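Local coordinates for protein peptide ABC transporter permease (Staphylococcus hominis, PDB 6EXS) that probably imports peptides as a proton-coupled POT-family transporter of the major facilitator superfamily, and binds a thioalcohol-conjugated Cys-Gly dipeptide, a human axillary malodour precursor, at residues S31-R36 with L69-S74; L93-I98 with I187-G192; A37-Y42 with S61-Y66. One frame throughout, in Å; residues are numbered along the deposited sequence. Where two conformers were deposited one is given.

Interaction 1 of 3, residues S31-R36 with L69-S74. With C3H (2-[[(2~{R})-2-azanyl-3-[(3~{S})-3-methyl-1-oxidanyl-hexan-3-yl]sulfanyl-propanoyl]amino]ethanoic acid), chain O; OLC ((2R)-2,3-dihydroxypropyl (9Z)-octadec-9-enoate), chain C.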
loop_
_atom_site.group_PDB
_atom_site.type_symbol
_atom_site.label_atom_id
_atom_site.label_comp_id
_atom_site.label_asym_id
_atom_site.label_seq_id
_atom_site.Cartn_x
_atom_site.Cartn_y
_atom_site.Cartn_z
ATOM N N SER A 31 1.669 13.154 3.856
ATOM C CA SER A 31 1.674 12.942 5.292
ATOM C C SER A 31 1.730 11.453 5.663
ATOM O O SER A 31 2.402 11.124 6.649
ATOM C CB SER A 31 0.510 13.672 5.947
ATOM O OG SER A 31 -0.736 13.266 5.412
ATOM N N TYR A 32 1.105 10.548 4.857
ATOM C CA TYR A 32 1.175 9.106 5.135
ATOM C C TYR A 32 2.575 8.577 4.949
ATOM O O TYR A 32 3.080 7.900 5.847
ATOM C CB TYR A 32 0.214 8.266 4.280
ATOM C CG TYR A 32 0.444 6.766 4.407
ATOM C CD1 TYR A 32 0.082 6.077 5.564
ATOM C CD2 TYR A 32 1.025 6.036 3.368
ATOM C CE1 TYR A 32 0.313 4.707 5.696
ATOM C CE2 TYR A 32 1.254 4.665 3.487
ATOM C CZ TYR A 32 0.900 4.005 4.656
ATOM O OH TYR A 32 1.088 2.644 4.769
ATOM N N TYR A 33 3.194 8.857 3.783
ATOM C CA TYR A 33 4.524 8.355 3.471
ATOM C C TYR A 33 5.620 9.044 4.268
ATOM O O TYR A 33 6.636 8.417 4.535
ATOM C CB TYR A 33 4.799 8.355 1.960
ATOM C CG TYR A 33 4.063 7.225 1.268
ATOM C CD1 TYR A 33 4.382 5.895 1.531
ATOM C CD2 TYR A 33 2.996 7.482 0.415
ATOM C CE1 TYR A 33 3.669 4.850 0.948
ATOM C CE2 TYR A 33 2.274 6.443 -0.176
ATOM C CZ TYR A 33 2.605 5.130 0.109
ATOM O OH TYR A 33 1.928 4.098 -0.483
ATOM N N GLY A 34 5.375 10.275 4.703
ATOM C CA GLY A 34 6.308 11.030 5.527
ATOM C C GLY A 34 6.390 10.459 6.925
ATOM O O GLY A 34 7.487 10.242 7.452
ATOM N N MET A 35 5.212 10.192 7.521
ATOM C CA MET A 35 5.060 9.559 8.837
ATOM C C MET A 35 5.695 8.147 8.774
ATOM O O MET A 35 6.434 7.777 9.689
ATOM C CB MET A 35 3.552 9.498 9.187
ATOM C CG MET A 35 3.189 8.707 10.428
ATOM S SD MET A 35 3.143 6.919 10.185
ATOM C CE MET A 35 1.799 6.747 8.859
ATOM N N ARG A 36 5.394 7.385 7.678
ATOM C CA ARG A 36 5.893 6.030 7.399
ATOM C C ARG A 36 7.429 5.975 7.332
ATOM O O ARG A 36 8.042 5.075 7.909
ATOM C CB ARG A 36 5.298 5.514 6.077
ATOM C CG ARG A 36 4.394 4.305 6.223
ATOM C CD ARG A 36 5.148 3.031 5.898
ATOM N NE ARG A 36 4.819 2.486 4.579
ATOM C CZ ARG A 36 5.518 2.694 3.466
ATOM N NH1 ARG A 36 6.592 3.475 3.481
ATOM N NH2 ARG A 36 5.148 2.124 2.331
ATOM N N LEU A 69 -2.778 -4.043 7.404
ATOM C CA LEU A 69 -4.064 -3.623 7.970
ATOM C C LEU A 69 -4.686 -2.464 7.229
ATOM O O LEU A 69 -5.898 -2.459 7.075
ATOM C CB LEU A 69 -3.996 -3.352 9.476
ATOM C CG LEU A 69 -3.913 -4.613 10.354
ATOM C CD1 LEU A 69 -3.421 -4.285 11.733
ATOM C CD2 LEU A 69 -5.251 -5.342 10.432
ATOM N N ILE A 70 -3.871 -1.524 6.717
ATOM C CA ILE A 70 -4.357 -0.391 5.920
ATOM C C ILE A 70 -5.093 -0.880 4.659
ATOM O O ILE A 70 -6.195 -0.410 4.385
ATOM C CB ILE A 70 -3.220 0.631 5.615
ATOM C CG1 ILE A 70 -2.983 1.530 6.837
ATOM C CG2 ILE A 70 -3.524 1.472 4.347
ATOM C CD1 ILE A 70 -1.669 2.045 6.945
ATOM N N TYR A 71 -4.503 -1.864 3.948
ATOM C CA TYR A 71 -5.041 -2.469 2.729
ATOM C C TYR A 71 -6.227 -3.398 3.011
ATOM O O TYR A 71 -7.171 -3.405 2.220
ATOM C CB TYR A 71 -3.918 -3.158 1.923
ATOM C CG TYR A 71 -2.986 -2.157 1.264
ATOM C CD1 TYR A 71 -1.956 -1.557 1.982
ATOM C CD2 TYR A 71 -3.182 -1.751 -0.052
ATOM C CE1 TYR A 71 -1.147 -0.576 1.412
ATOM C CE2 TYR A 71 -2.371 -0.777 -0.639
ATOM C CZ TYR A 71 -1.350 -0.194 0.098
ATOM O OH TYR A 71 -0.527 0.762 -0.458
ATOM N N MET A 72 -6.205 -4.145 4.154
ATOM C CA MET A 72 -7.295 -5.049 4.585
ATOM C C MET A 72 -8.557 -4.280 4.970
ATOM O O MET A 72 -9.656 -4.724 4.654
ATOM C CB MET A 72 -6.861 -5.915 5.778
ATOM C CG MET A 72 -6.358 -7.284 5.403
ATOM S SD MET A 72 -5.504 -8.054 6.796
ATOM C CE MET A 72 -4.434 -9.147 5.938
ATOM N N SER A 73 -8.405 -3.134 5.651
ATOM C CA SER A 73 -9.532 -2.308 6.091
ATOM C C SER A 73 -10.282 -1.571 4.945
ATOM O O SER A 73 -11.365 -1.036 5.196
ATOM C CB SER A 73 -9.091 -1.328 7.172
ATOM O OG SER A 73 -8.201 -0.364 6.637
ATOM N N SER A 74 -9.733 -1.544 3.705
ATOM C CA SER A 74 -10.423 -0.921 2.562
ATOM C C SER A 74 -11.653 -1.752 2.173
ATOM O O SER A 74 -12.602 -1.208 1.618
ATOM C CB SER A 74 -9.498 -0.767 1.364
ATOM O OG SER A 74 -9.122 -2.040 0.875
HETATM O O2 C3H O . 2.582 4.582 -3.117
HETATM C C11 C3H O . 3.370 4.578 -3.994
HETATM O O3 C3H O . 3.103 4.187 -5.190
HETATM C C10 C3H O . 4.814 4.964 -3.855
HETATM N N1 C3H O . 5.341 4.732 -2.532
HETATM C C9 C3H O . 5.832 3.556 -2.179
HETATM O O1 C3H O . 5.242 2.503 -2.366
HETATM C C8 C3H O . 7.180 3.515 -1.538
HETATM N N C3H O . 7.535 4.853 -1.085
HETATM C C7 C3H O . 7.177 2.588 -0.321
HETATM S S C3H O . 7.902 0.939 -0.525
HETATM C C3 C3H O . 9.749 1.033 -0.815
HETATM C C4 C3H O . 10.349 1.557 0.464
HETATM C C5 C3H O . 9.972 1.903 -2.060
HETATM C C6 C3H O . 11.394 2.307 -2.376
HETATM O O C3H O . 11.571 3.685 -2.345
HETATM C C2 C3H O . 10.325 -0.347 -1.118
HETATM C C1 C3H O . 10.954 -0.507 -2.492
HETATM C C C3H O . 11.504 -1.893 -2.689
HETATM C C10 OLC C . -12.934 -1.046 9.484
HETATM C C9 OLC C . -12.291 -1.857 10.316
HETATM C C11 OLC C . -12.349 -0.147 8.432
HETATM C C8 OLC C . -10.810 -2.085 10.420
HETATM C C24 OLC C . -14.635 -10.402 5.481
HETATM C C12 OLC C . -13.330 0.905 7.936
HETATM C C7 OLC C . -10.438 -3.559 10.586
HETATM C C6 OLC C . -9.177 -3.948 9.830
HETATM C C5 OLC C . -8.962 -5.445 9.646
HETATM C C4 OLC C . -10.008 -6.160 8.805
HETATM C C3 OLC C . -9.499 -7.457 8.197
HETATM C C2 OLC C . -10.597 -8.456 7.838
HETATM C C21 OLC C . -13.957 -8.116 6.319
HETATM C C1 OLC C . -11.614 -7.973 6.843
HETATM C C22 OLC C . -14.214 -8.996 5.115
HETATM O O19 OLC C . -11.412 -7.136 6.003
HETATM O O25 OLC C . -15.028 -11.126 4.320
HETATM O O23 OLC C . -15.246 -8.389 4.342
HETATM O O20 OLC C . -12.783 -8.613 7.007
HETATM O O HOH W 1 2.425 1.261 0.161
#

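Interaction 2 of 3, residues L93-I98 with I187-G192. With OLC ((2R)-2,3-dihydroxypropyl (9Z)-octadec-9-enoate), chain M.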
loop_
_atom_site.group_PDB
_atom_site.type_symbol
_atom_site.label_atom_id
_atom_site.label_comp_id
_atom_site.label_asym_id
_atom_site.label_seq_id
_atom_site.Cartn_x
_atom_site.Cartn_y
_atom_site.Cartn_z
ATOM N N LEU A 93 -14.991 11.246 6.870
ATOM C CA LEU A 93 -14.771 10.649 8.183
ATOM C C LEU A 93 -13.369 10.054 8.234
ATOM O O LEU A 93 -12.650 10.295 9.199
ATOM C CB LEU A 93 -15.851 9.615 8.546
ATOM C CG LEU A 93 -15.798 9.059 9.978
ATOM C CD1 LEU A 93 -15.813 10.173 11.016
ATOM C CD2 LEU A 93 -16.943 8.111 10.227
ATOM N N GLY A 94 -12.968 9.387 7.150
ATOM C CA GLY A 94 -11.634 8.824 7.006
ATOM C C GLY A 94 -10.552 9.865 7.203
ATOM O O GLY A 94 -9.666 9.681 8.035
ATOM N N ALA A 95 -10.656 10.995 6.482
ATOM C CA ALA A 95 -9.717 12.121 6.554
ATOM C C ALA A 95 -9.559 12.687 7.972
ATOM O O ALA A 95 -8.437 12.955 8.384
ATOM C CB ALA A 95 -10.142 13.221 5.591
ATOM N N VAL A 96 -10.682 12.851 8.718
ATOM C CA VAL A 96 -10.713 13.373 10.091
ATOM C C VAL A 96 -9.997 12.375 11.007
ATOM O O VAL A 96 -9.095 12.758 11.752
ATOM C CB VAL A 96 -12.169 13.700 10.557
ATOM C CG1 VAL A 96 -12.221 14.033 12.055
ATOM C CG2 VAL A 96 -12.764 14.842 9.740
ATOM N N LEU A 97 -10.364 11.086 10.896
ATOM C CA LEU A 97 -9.756 9.994 11.646
ATOM C C LEU A 97 -8.239 9.894 11.396
ATOM O O LEU A 97 -7.487 9.742 12.361
ATOM C CB LEU A 97 -10.480 8.678 11.347
ATOM C CG LEU A 97 -11.888 8.562 11.942
ATOM C CD1 LEU A 97 -12.590 7.340 11.425
ATOM C CD2 LEU A 97 -11.852 8.496 13.470
ATOM N N ILE A 98 -7.790 10.055 10.118
ATOM C CA ILE A 98 -6.374 10.046 9.724
ATOM C C ILE A 98 -5.614 11.202 10.427
ATOM O O ILE A 98 -4.532 10.958 10.971
ATOM C CB ILE A 98 -6.202 10.027 8.172
ATOM C CG1 ILE A 98 -6.544 8.643 7.598
ATOM C CG2 ILE A 98 -4.788 10.475 7.734
ATOM C CD1 ILE A 98 -6.902 8.641 6.118
ATOM N N ILE A 187 -0.172 18.734 10.039
ATOM C CA ILE A 187 -0.537 20.023 9.431
ATOM C C ILE A 187 -0.755 19.854 7.916
ATOM O O ILE A 187 -1.729 20.386 7.381
ATOM C CB ILE A 187 0.464 21.171 9.816
ATOM C CG1 ILE A 187 0.396 21.472 11.338
ATOM C CG2 ILE A 187 0.220 22.457 9.001
ATOM C CD1 ILE A 187 1.645 22.159 11.954
ATOM N N GLY A 188 0.104 19.061 7.266
ATOM C CA GLY A 188 0.007 18.764 5.839
ATOM C C GLY A 188 -1.322 18.118 5.514
ATOM O O GLY A 188 -1.995 18.510 4.558
ATOM N N MET A 189 -1.729 17.165 6.359
ATOM C CA MET A 189 -2.997 16.454 6.246
ATOM C C MET A 189 -4.176 17.408 6.505
ATOM O O MET A 189 -5.201 17.282 5.844
ATOM C CB MET A 189 -2.994 15.234 7.185
ATOM C CG MET A 189 -4.217 14.354 7.091
ATOM S SD MET A 189 -4.672 13.787 5.450
ATOM C CE MET A 189 -6.299 13.323 5.726
ATOM N N ALA A 190 -4.016 18.392 7.419
ATOM C CA ALA A 190 -5.067 19.390 7.690
ATOM C C ALA A 190 -5.319 20.265 6.437
ATOM O O ALA A 190 -6.471 20.587 6.158
ATOM C CB ALA A 190 -4.691 20.262 8.883
ATOM N N LEU A 191 -4.248 20.592 5.660
ATOM C CA LEU A 191 -4.331 21.379 4.421
ATOM C C LEU A 191 -5.181 20.668 3.385
ATOM O O LEU A 191 -5.989 21.316 2.721
ATOM C CB LEU A 191 -2.940 21.700 3.842
ATOM C CG LEU A 191 -2.062 22.687 4.614
ATOM C CD1 LEU A 191 -0.834 23.068 3.789
ATOM C CD2 LEU A 191 -2.841 23.956 5.015
ATOM N N GLY A 192 -5.000 19.346 3.281
ATOM C CA GLY A 192 -5.771 18.475 2.411
ATOM C C GLY A 192 -7.237 18.522 2.788
ATOM O O GLY A 192 -8.089 18.732 1.917
HETATM C C24 OLC M . -22.818 10.527 6.840
HETATM C C5 OLC M . -17.357 14.245 12.571
HETATM C C4 OLC M . -16.962 13.824 11.166
HETATM C C3 OLC M . -18.147 13.529 10.261
HETATM C C2 OLC M . -17.725 13.051 8.879
HETATM C C21 OLC M . -20.417 10.973 7.443
HETATM C C1 OLC M . -18.867 12.739 7.952
HETATM C C22 OLC M . -21.867 11.246 7.775
HETATM O O19 OLC M . -19.090 13.327 6.926
HETATM O O25 OLC M . -22.780 11.071 5.526
HETATM O O23 OLC M . -22.127 10.852 9.127
HETATM O O20 OLC M . -19.582 11.687 8.390
#

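Interaction 3 of 3, residues A37-Y42 with S61-Y66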
loop_
_atom_site.group_PDB
_atom_site.type_symbol
_atom_site.label_atom_id
_atom_site.label_comp_id
_atom_site.label_asym_id
_atom_site.label_seq_id
_atom_site.Cartn_x
_atom_site.Cartn_y
_atom_site.Cartn_z
ATOM N N ALA A 37 8.046 6.939 6.617
ATOM C CA ALA A 37 9.500 7.042 6.442
ATOM C C ALA A 37 10.227 7.230 7.780
ATOM O O ALA A 37 11.329 6.725 7.946
ATOM C CB ALA A 37 9.832 8.201 5.514
ATOM N N MET A 38 9.588 7.948 8.728
ATOM C CA MET A 38 10.079 8.258 10.069
ATOM C C MET A 38 9.767 7.169 11.074
ATOM O O MET A 38 10.566 6.952 11.980
ATOM C CB MET A 38 9.437 9.557 10.581
ATOM C CG MET A 38 9.837 10.800 9.821
ATOM S SD MET A 38 9.245 12.280 10.684
ATOM C CE MET A 38 10.581 12.573 11.751
ATOM N N LEU A 39 8.580 6.533 10.965
ATOM C CA LEU A 39 8.083 5.538 11.928
ATOM C C LEU A 39 9.070 4.417 12.253
ATOM O O LEU A 39 9.235 4.121 13.435
ATOM C CB LEU A 39 6.718 4.952 11.520
ATOM C CG LEU A 39 5.860 4.405 12.676
ATOM C CD1 LEU A 39 5.305 5.527 13.551
ATOM C CD2 LEU A 39 4.708 3.561 12.145
ATOM N N ILE A 40 9.738 3.822 11.246
ATOM C CA ILE A 40 10.681 2.718 11.478
ATOM C C ILE A 40 11.842 3.153 12.389
ATOM O O ILE A 40 12.126 2.455 13.358
ATOM C CB ILE A 40 11.154 2.010 10.161
ATOM C CG1 ILE A 40 12.067 0.773 10.453
ATOM C CG2 ILE A 40 11.802 2.975 9.134
ATOM C CD1 ILE A 40 11.416 -0.427 11.139
ATOM N N PHE A 41 12.452 4.323 12.129
ATOM C CA PHE A 41 13.560 4.850 12.929
ATOM C C PHE A 41 13.105 5.303 14.302
ATOM O O PHE A 41 13.759 4.968 15.286
ATOM C CB PHE A 41 14.313 5.948 12.177
ATOM C CG PHE A 41 14.707 5.477 10.802
ATOM C CD1 PHE A 41 15.636 4.456 10.641
ATOM C CD2 PHE A 41 14.085 5.993 9.670
ATOM C CE1 PHE A 41 15.951 3.978 9.374
ATOM C CE2 PHE A 41 14.419 5.530 8.403
ATOM C CZ PHE A 41 15.332 4.510 8.262
ATOM N N TYR A 42 11.949 5.991 14.377
ATOM C CA TYR A 42 11.353 6.434 15.635
ATOM C C TYR A 42 11.121 5.243 16.588
ATOM O O TYR A 42 11.373 5.372 17.776
ATOM C CB TYR A 42 10.030 7.157 15.357
ATOM C CG TYR A 42 9.266 7.563 16.596
ATOM C CD1 TYR A 42 9.842 8.399 17.553
ATOM C CD2 TYR A 42 7.948 7.158 16.790
ATOM C CE1 TYR A 42 9.127 8.814 18.674
ATOM C CE2 TYR A 42 7.220 7.572 17.907
ATOM C CZ TYR A 42 7.817 8.400 18.849
ATOM O OH TYR A 42 7.113 8.814 19.956
ATOM N N SER A 61 8.373 -5.905 12.137
ATOM C CA SER A 61 7.086 -6.613 12.118
ATOM C C SER A 61 5.896 -5.626 12.114
ATOM O O SER A 61 5.014 -5.765 11.258
ATOM C CB SER A 61 6.985 -7.576 13.299
ATOM O OG SER A 61 5.730 -8.234 13.281
ATOM N N ILE A 62 5.909 -4.605 13.031
ATOM C CA ILE A 62 4.890 -3.543 13.140
ATOM C C ILE A 62 4.657 -2.832 11.781
ATOM O O ILE A 62 3.510 -2.694 11.366
ATOM C CB ILE A 62 5.206 -2.551 14.303
ATOM C CG1 ILE A 62 5.032 -3.243 15.685
ATOM C CG2 ILE A 62 4.346 -1.269 14.209
ATOM C CD1 ILE A 62 5.791 -2.626 16.883
ATOM N N MET A 63 5.747 -2.425 11.087
ATOM C CA MET A 63 5.705 -1.763 9.772
ATOM C C MET A 63 4.869 -2.538 8.726
ATOM O O MET A 63 4.014 -1.946 8.055
ATOM C CB MET A 63 7.128 -1.494 9.241
ATOM C CG MET A 63 7.859 -0.400 9.994
ATOM S SD MET A 63 7.134 1.260 9.841
ATOM C CE MET A 63 7.778 1.748 8.249
ATOM N N SER A 64 5.088 -3.873 8.646
ATOM C CA SER A 64 4.414 -4.776 7.719
ATOM C C SER A 64 2.964 -5.039 8.098
ATOM O O SER A 64 2.095 -4.961 7.238
ATOM C CB SER A 64 5.192 -6.078 7.596
ATOM O OG SER A 64 6.386 -5.845 6.875
ATOM N N VAL A 65 2.701 -5.330 9.386
ATOM C CA VAL A 65 1.359 -5.594 9.922
ATOM C C VAL A 65 0.486 -4.339 9.755
ATOM O O VAL A 65 -0.670 -4.441 9.324
ATOM C CB VAL A 65 1.425 -6.143 11.376
ATOM C CG1 VAL A 65 0.046 -6.202 12.033
ATOM C CG2 VAL A 65 2.095 -7.515 11.411
ATOM N N TYR A 66 1.073 -3.160 10.014
ATOM C CA TYR A 66 0.443 -1.853 9.855
ATOM C C TYR A 66 0.028 -1.653 8.377
ATOM O O TYR A 66 -1.125 -1.312 8.117
ATOM C CB TYR A 66 1.432 -0.774 10.332
ATOM C CG TYR A 66 0.930 0.650 10.441
ATOM C CD1 TYR A 66 -0.433 0.944 10.378
ATOM C CD2 TYR A 66 1.817 1.706 10.612
ATOM C CE1 TYR A 66 -0.892 2.257 10.468
ATOM C CE2 TYR A 66 1.366 3.019 10.715
ATOM C CZ TYR A 66 0.013 3.288 10.648
ATOM O OH TYR A 66 -0.409 4.582 10.787
#

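Interaction 1 of 3, residues S31-R36 with L69-S74
A chi1 of 171° swings the Tyr-32 ring away from its own backbone N and across to Ile-70, whose CG1 branch (chi1 -80°) carries CD1 forward from the opposite direction. The methyl CD1 comes obliquely to the ring, 3.5 Å from Tyr-32 CE1 and 3.6 Å from Tyr-32 OH. At the next residue of each helix, a water spans the gap. The hydroxyls Tyr-33 OH and Tyr-71 OH stand 4.1 Å apart, and the water lies 3.0 Å from Tyr-33 OH, close to the plane of that ring, and 3.1 Å from Tyr-71 OH. This bridge joins helix 16-44 to helix 56-72 in the N-terminal half of the major facilitator fold, at the wall of the central peptide site. Tyr-33 belongs to the pocket of the conjugated dipeptide. Its ring is held between two groups: atom N1 of the ligand lies 3.8 Å above one face, toward the rim, while Tyr-32 CD2 sits 3.5 Å above the centre of the other. Tyr-33 OH also lies 2.8 Å from the ligand carboxylate atom O2. Tyr-32 makes a cation-pi contact with Lys-129 of helix 110-137, whose side chain Ile-70 also touches, and Tyr-71 packs on Leu-438, Asn-441 and Ala-442 of helix 430-451.

Interaction 2 of 3, residues L93-I98 with I187-G192
Helices 74-106 and 178-204 are packed side by side in the N-terminal half of the major facilitator fold, and the contact between 93-98 and 187-192 is one small piece of that bundle interface. The nearest CA atoms, those of Ala-95 and Met-189, are 8.0 Å apart, and one long side chain spans the interval. A chi1 of -176° sets CG of Met-189 opposite its backbone N; the chain then bends at chi2 (52°) and extends, which delivers the terminal methyl to the surface of the other helix. There CE lies 3.8 Å from the methyl CB of Ala-95 and 3.4 Å from Ala-95 O, so it rests against both the side chain and the peptide carbonyl of one residue. Ile-98, one turn later, covers the flank of the thioether. Its branch methyl CG2 is 3.8 Å from Met-189 CE, 4.0 Å from Met-189 SD and 4.0 Å from Met-189 CG, the two side chains crossing at about a right angle. Helix 16-44 adjoins the same site, since Glu-28 touches both Ile-98 and Met-189. Ser-125 of helix 110-137 packs on Ile-98. The conjugated dipeptide is about 14 Å from the Ile-98 side chain, so this contact is not part of the ligand's immediate surroundings. Every touching side chain is apolar and buried, and none of the close pairs is a directional polar bond; cohesion between these two segments therefore rests on van der Waals contact with a single methionine.

Interaction 3 of 3, residues A37-Y42 with S61-Y66
Met-63 points toward helix 37-42 and meets Ile-40 at about a right angle, while Leu-39 and Tyr-66 cross in the same manner beside them. These two crossings carry most of the contact. The Met-63 chain is folded, with bends at chi2 (-65°) and chi3 (-80°), so it presents a flank of three atoms instead of a single end. Met-63 CG lies 3.7 Å from the terminal methyl Ile-40 CD1. Farther along the chain, Met-63 CE comes within 3.9 Å of Ile-40 CB, and the sulfur, Met-63 SD, is 3.9 Å from Ile-40 N. The same sulfur is 4.1 Å from Leu-39 CD2, which links the two crossings. That leucine methyl then approaches Tyr-66 at the ring edge, near its plane, 3.7 Å from CE2 and 3.8 Å from CD2 of the tyrosine; it does not lie over a face. The short helical segments run antiparallel with a marked tilt, at 147° between their N-to-C directions, and their axes come no closer than 10.4 Å. The CA atoms of Ile-40 and Met-63 approach to 6.9 Å, a short gap that the folded methionine fits. The contact is a piece of apolar packing between the first two long helices of the major facilitator fold. Around it, helix 110-137 supplies Leu-114 against Leu-39 and Met-118 and Ile-121 against Tyr-66; Phe-182 of helix 178-204 also packs on Leu-39, and Asn-307, in a loop, touches Met-63.

Interactions 1 and 3 join the same pair of helices, 16-44 and 56-72, at two successive levels, their centres 11 Å apart. Because the pair is antiparallel, 37-42 and 61-66 fall within the sequence span bracketed by 31-36 and 69-74. The levels touch where Arg-36 O lies 3.4 Å from Met-63 CE and Met-35 CE lies 3.6 Å from Tyr-66 OH. Interaction 2 comes later in the chain and joins helices 74-106 and 178-204; its centre is 13 Å from interaction 1, which it meets through Ser-31 OG and Met-189 CB, and 20 Å from interaction 3. Helix 16-44 thus connects the ligand-lining contact to packing farther from the centre of the chain.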